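Local coordinates for pngf-ii (Elizabethkingia meningoseptica, PDB 4R4X), which probably removes N-linked glycans from glycoproteins as a peptide:N-glycosidase, cleaving the bond between the sugar chain and its asparagine, at residues Glu90-Ala102 against Thr110-Lys122. Residues are numbered along the deposited sequence; the frame is centred on the assembly and turned at random.
Sequences ETGKILGYNVKKA and TIEVWYTNDLKVK
Glu90 meets the indole of Trp114 obliquely, its CB 3.7 Å from Trp114 CH2, and its carboxylate reaches on to Lys101. Ile94 brings CD1 to the CB of the same tryptophan and also touches Leu136 of strand 134-140. A type I' turn from Ile94 to Tyr97 then reverses the chain. The Tyr97 ring packs at CE1 against CD2 of Leu119, 3.7 Å away, and both side chains touch Val151. Asn98 is gripped through its backbone: its N donates to Asp118 OD2 (2.9 Å), approaching 45° above the carboxylate plane, and its O accepts from Thr116 OG1 (2.7 Å). Thr116 OG1, anti to its own N (chi1 -175°), accepts in turn from Asp118 N, an ST turn that steadies the aspartate, while a water joins Asp118 OD1 to Asn117 N. Val99 presses CG2 on Trp114 CE3 (3.4 Å), crossing the side chain at about a right angle. Lys100 pairs with Tyr115 by two backbone hydrogen bonds and lays its CB over one face of the phenol, the two side chains running the same way. Lys101 places its CB over the centre of the six-membered ring of Trp114, 3.5 Å from the centroid, a CH-pi contact. Its chain follows the indole, then bends at chi3 (101°) to set NZ between two carboxylates: Glu112 OE2 at 2.7 Å, through the anti lone pair, and Glu90 OE2, met from above its plane. Sharing this ammonium probably eases the closeness of the two acids. Ala102 closes the register with paired backbone bonds to Val113, its CB at the edge of the Tyr115 ring. Strands 86-94, 97-106 and 109-116 thus form an antiparallel beta meander of two successive hairpins in the N-terminal domain, with Trp114 packed across the central strand.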
loop_
_atom_site.group_PDB
_atom_site.type_symbol
_atom_site.label_atom_id
_atom_site.label_comp_id
_atom_site.label_asym_id
_atom_site.label_seq_id
_atom_site.Cartn_x
_atom_site.Cartn_y
_atom_site.Cartn_z
ATOM N N GLU A 90 49.018 -15.274 2.323
ATOM C CA GLU A 90 48.886 -15.003 3.744
ATOM C C GLU A 90 48.417 -16.254 4.469
ATOM O O GLU A 90 47.498 -16.954 4.014
ATOM C CB GLU A 90 47.957 -13.825 4.020
ATOM C CG GLU A 90 48.577 -12.512 3.582
ATOM C CD GLU A 90 47.681 -11.329 3.796
ATOM O OE1 GLU A 90 47.088 -11.199 4.896
ATOM O OE2 GLU A 90 47.587 -10.517 2.858
ATOM N N THR A 91 49.090 -16.539 5.575
ATOM C CA THR A 91 48.799 -17.691 6.411
ATOM C C THR A 91 48.863 -17.260 7.862
ATOM O O THR A 91 49.409 -16.191 8.216
ATOM C CB THR A 91 49.778 -18.886 6.176
ATOM O OG1 THR A 91 51.097 -18.527 6.579
ATOM C CG2 THR A 91 49.814 -19.296 4.719
ATOM N N GLY A 92 48.312 -18.100 8.719
ATOM C CA GLY A 92 48.361 -17.826 10.134
ATOM C C GLY A 92 47.617 -18.887 10.895
ATOM O O GLY A 92 47.423 -19.996 10.400
ATOM N N LYS A 93 47.219 -18.533 12.108
ATOM C CA LYS A 93 46.361 -19.385 12.909
ATOM C C LYS A 93 45.204 -18.609 13.512
ATOM O O LYS A 93 45.350 -17.435 13.889
ATOM C CB LYS A 93 47.173 -20.041 14.029
ATOM C CG LYS A 93 48.052 -21.176 13.592
ATOM C CD LYS A 93 48.877 -21.613 14.785
ATOM C CE LYS A 93 49.624 -22.904 14.565
ATOM N NZ LYS A 93 48.768 -24.054 14.981
ATOM N N ILE A 94 44.047 -19.274 13.593
ATOM C CA ILE A 94 42.903 -18.775 14.335
ATOM C C ILE A 94 42.436 -19.914 15.238
ATOM O O ILE A 94 42.203 -21.037 14.764
ATOM C CB ILE A 94 41.768 -18.311 13.398
ATOM C CG1 ILE A 94 42.239 -17.079 12.611
ATOM C CG2 ILE A 94 40.485 -18.015 14.185
ATOM C CD1 ILE A 94 41.276 -16.602 11.549
ATOM N N LEU A 95 42.339 -19.620 16.536
ATOM C CA LEU A 95 41.959 -20.608 17.544
ATOM C C LEU A 95 42.757 -21.883 17.464
ATOM O O LEU A 95 42.234 -22.980 17.707
ATOM C CB LEU A 95 40.472 -20.929 17.412
ATOM C CG LEU A 95 39.566 -19.706 17.555
ATOM C CD1 LEU A 95 38.131 -20.150 17.354
ATOM C CD2 LEU A 95 39.725 -18.970 18.893
ATOM N N GLY A 96 44.029 -21.750 17.105
ATOM C CA GLY A 96 44.911 -22.892 17.027
ATOM C C GLY A 96 44.881 -23.668 15.722
ATOM O O GLY A 96 45.609 -24.652 15.597
ATOM N N TYR A 97 44.050 -23.234 14.766
ATOM C CA TYR A 97 43.921 -23.875 13.443
ATOM C C TYR A 97 44.682 -23.121 12.351
ATOM O O TYR A 97 44.608 -21.896 12.267
ATOM C CB TYR A 97 42.431 -23.983 13.054
ATOM C CG TYR A 97 41.636 -24.812 14.039
ATOM C CD1 TYR A 97 41.807 -26.193 14.099
ATOM C CD2 TYR A 97 40.773 -24.221 14.949
ATOM C CE1 TYR A 97 41.111 -26.966 15.000
ATOM C CE2 TYR A 97 40.077 -24.998 15.872
ATOM C CZ TYR A 97 40.262 -26.368 15.888
ATOM O OH TYR A 97 39.591 -27.147 16.790
ATOM N N ASN A 98 45.388 -23.850 11.487
ATOM C CA ASN A 98 46.085 -23.216 10.372
ATOM C C ASN A 98 45.096 -22.664 9.353
ATOM O O ASN A 98 44.177 -23.378 8.956
ATOM C CB ASN A 98 46.993 -24.210 9.692
ATOM C CG ASN A 98 48.125 -24.653 10.590
ATOM O OD1 ASN A 98 48.811 -23.843 11.191
ATOM N ND2 ASN A 98 48.290 -25.948 10.720
ATOM N N VAL A 99 45.295 -21.410 8.951
ATOM C CA VAL A 99 44.405 -20.721 8.013
ATOM C C VAL A 99 45.191 -20.120 6.849
ATOM O O VAL A 99 46.374 -19.756 6.993
ATOM C CB VAL A 99 43.546 -19.618 8.690
ATOM C CG1 VAL A 99 42.549 -20.245 9.674
ATOM C CG2 VAL A 99 44.402 -18.579 9.406
ATOM N N LYS A 100 44.506 -20.047 5.709
ATOM C CA LYS A 100 44.957 -19.370 4.500
ATOM C C LYS A 100 43.936 -18.295 4.194
ATOM O O LYS A 100 42.759 -18.428 4.505
ATOM C CB LYS A 100 45.015 -20.336 3.317
ATOM C CG LYS A 100 46.129 -21.361 3.400
ATOM C CD LYS A 100 46.038 -22.446 2.335
ATOM C CE LYS A 100 46.184 -21.923 0.912
ATOM N NZ LYS A 100 47.420 -21.109 0.695
ATOM N N LYS A 101 44.395 -17.208 3.607
ATOM C CA LYS A 101 43.524 -16.163 3.189
ATOM C C LYS A 101 43.329 -16.189 1.695
ATOM O O LYS A 101 44.284 -16.383 0.933
ATOM C CB LYS A 101 44.091 -14.812 3.583
ATOM C CG LYS A 101 43.075 -13.701 3.440
ATOM C CD LYS A 101 43.709 -12.335 3.688
ATOM C CE LYS A 101 44.013 -11.609 2.395
ATOM N NZ LYS A 101 44.451 -10.219 2.653
ATOM N N ALA A 102 42.086 -15.959 1.283
ATOM C CA ALA A 102 41.742 -15.742 -0.122
ATOM C C ALA A 102 40.832 -14.539 -0.173
ATOM O O ALA A 102 40.254 -14.140 0.856
ATOM C CB ALA A 102 41.048 -16.947 -0.698
ATOM N N THR A 110 34.826 -5.863 -1.288
ATOM C CA THR A 110 35.932 -6.794 -1.137
ATOM C C THR A 110 35.777 -7.571 0.158
ATOM O O THR A 110 35.587 -6.982 1.233
ATOM C CB THR A 110 37.264 -6.042 -1.087
ATOM O OG1 THR A 110 37.421 -5.314 -2.303
ATOM C CG2 THR A 110 38.439 -7.013 -0.925
ATOM N N ILE A 111 35.843 -8.892 0.055
ATOM C CA ILE A 111 35.717 -9.754 1.228
ATOM C C ILE A 111 36.905 -10.696 1.321
ATOM O O ILE A 111 37.131 -11.523 0.429
ATOM C CB ILE A 111 34.424 -10.598 1.211
ATOM C CG1 ILE A 111 33.188 -9.702 1.054
ATOM C CG2 ILE A 111 34.332 -11.424 2.488
ATOM C CD1 ILE A 111 32.662 -9.657 -0.364
ATOM N N GLU A 112 37.661 -10.563 2.409
ATOM C CA GLU A 112 38.769 -11.463 2.691
ATOM C C GLU A 112 38.252 -12.625 3.547
ATOM O O GLU A 112 37.544 -12.415 4.537
ATOM C CB GLU A 112 39.875 -10.730 3.432
ATOM C CG GLU A 112 40.372 -9.460 2.758
ATOM C CD GLU A 112 41.220 -8.634 3.712
ATOM O OE1 GLU A 112 40.680 -7.713 4.374
ATOM O OE2 GLU A 112 42.417 -8.943 3.827
ATOM N N VAL A 113 38.625 -13.835 3.155
ATOM C CA VAL A 113 38.170 -15.060 3.790
ATOM C C VAL A 113 39.392 -15.869 4.274
ATOM O O VAL A 113 40.317 -16.158 3.505
ATOM C CB VAL A 113 37.282 -15.840 2.804
ATOM C CG1 VAL A 113 36.825 -17.154 3.384
ATOM C CG2 VAL A 113 36.071 -14.979 2.429
ATOM N N TRP A 114 39.415 -16.168 5.571
ATOM C CA TRP A 114 40.453 -16.990 6.155
ATOM C C TRP A 114 39.849 -18.332 6.534
ATOM O O TRP A 114 38.875 -18.368 7.276
ATOM C CB TRP A 114 40.968 -16.343 7.410
ATOM C CG TRP A 114 41.729 -15.124 7.225
ATOM C CD1 TRP A 114 41.250 -13.864 7.149
ATOM C CD2 TRP A 114 43.152 -15.025 7.157
ATOM N NE1 TRP A 114 42.292 -12.963 7.030
ATOM C CE2 TRP A 114 43.471 -13.660 7.032
ATOM C CE3 TRP A 114 44.184 -15.957 7.196
ATOM C CZ2 TRP A 114 44.786 -13.200 6.950
ATOM C CZ3 TRP A 114 45.516 -15.496 7.096
ATOM C CH2 TRP A 114 45.789 -14.126 6.973
ATOM N N TYR A 115 40.434 -19.417 6.038
ATOM C CA TYR A 115 39.831 -20.744 6.187
ATOM C C TYR A 115 40.861 -21.791 6.547
ATOM O O TYR A 115 42.032 -21.691 6.153
ATOM C CB TYR A 115 39.112 -21.155 4.905
ATOM C CG TYR A 115 40.033 -21.278 3.686
ATOM C CD1 TYR A 115 40.343 -20.165 2.907
ATOM C CD2 TYR A 115 40.633 -22.498 3.345
ATOM C CE1 TYR A 115 41.188 -20.264 1.809
ATOM C CE2 TYR A 115 41.479 -22.606 2.249
ATOM C CZ TYR A 115 41.753 -21.493 1.483
ATOM O OH TYR A 115 42.592 -21.588 0.390
ATOM N N THR A 116 40.416 -22.807 7.283
ATOM C CA THR A 116 41.245 -23.958 7.595
ATOM C C THR A 116 40.732 -25.242 6.967
ATOM O O THR A 116 39.520 -25.435 6.800
ATOM C CB THR A 116 41.350 -24.210 9.124
ATOM O OG1 THR A 116 42.265 -25.284 9.371
ATOM C CG2 THR A 116 40.016 -24.571 9.723
ATOM N N ASN A 117 41.661 -26.148 6.658
ATOM C CA ASN A 117 41.274 -27.504 6.298
ATOM C C ASN A 117 41.739 -28.536 7.303
ATOM O O ASN A 117 41.652 -29.736 7.048
ATOM C CB ASN A 117 41.732 -27.824 4.889
ATOM C CG ASN A 117 40.793 -27.226 3.852
ATOM O OD1 ASN A 117 39.631 -27.613 3.762
ATOM N ND2 ASN A 117 41.268 -26.266 3.120
ATOM N N ASP A 118 42.114 -28.062 8.489
ATOM C CA ASP A 118 42.650 -28.916 9.551
ATOM C C ASP A 118 41.656 -30.000 10.002
ATOM O O ASP A 118 42.061 -31.094 10.399
ATOM C CB ASP A 118 43.053 -28.073 10.771
ATOM C CG ASP A 118 44.364 -27.257 10.564
ATOM O OD1 ASP A 118 44.839 -27.098 9.421
ATOM O OD2 ASP A 118 44.890 -26.739 11.578
ATOM N N LEU A 119 40.365 -29.688 9.970
ATOM C CA LEU A 119 39.348 -30.569 10.531
ATOM C C LEU A 119 38.595 -31.398 9.495
ATOM O O LEU A 119 37.659 -32.114 9.857
ATOM C CB LEU A 119 38.329 -29.755 11.347
ATOM C CG LEU A 119 38.833 -29.002 12.566
ATOM C CD1 LEU A 119 37.771 -28.064 13.116
ATOM C CD2 LEU A 119 39.303 -29.949 13.659
ATOM N N LYS A 120 38.969 -31.308 8.221
ATOM C CA LYS A 120 38.303 -32.091 7.160
ATOM C C LYS A 120 36.771 -31.895 7.196
ATOM O O LYS A 120 35.990 -32.842 7.005
ATOM C CB LYS A 120 38.662 -33.581 7.243
ATOM C CG LYS A 120 40.159 -33.870 7.154
ATOM C CD LYS A 120 40.786 -34.024 8.534
ATOM C CE LYS A 120 42.312 -33.970 8.490
ATOM N NZ LYS A 120 42.895 -35.110 7.719
ATOM N N VAL A 121 36.371 -30.654 7.479
ATOM C CA VAL A 121 34.996 -30.204 7.348
ATOM C C VAL A 121 35.052 -28.792 6.773
ATOM O O VAL A 121 36.107 -28.128 6.803
ATOM C CB VAL A 121 34.217 -30.184 8.668
ATOM C CG1 VAL A 121 34.145 -31.573 9.303
ATOM C CG2 VAL A 121 34.779 -29.151 9.635
ATOM N N LYS A 122 33.926 -28.363 6.217
ATOM C CA LYS A 122 33.807 -27.038 5.630
ATOM C C LYS A 122 32.713 -26.279 6.356
ATOM O O LYS A 122 31.966 -26.864 7.110
ATOM C CB LYS A 122 33.503 -27.148 4.146
ATOM C CG LYS A 122 34.661 -27.750 3.368
ATOM C CD LYS A 122 34.382 -27.891 1.883
ATOM C CE LYS A 122 35.627 -28.452 1.197
ATOM N NZ LYS A 122 35.409 -28.606 -0.259
HETATM O O HOH W 1 44.368 -26.206 7.073
#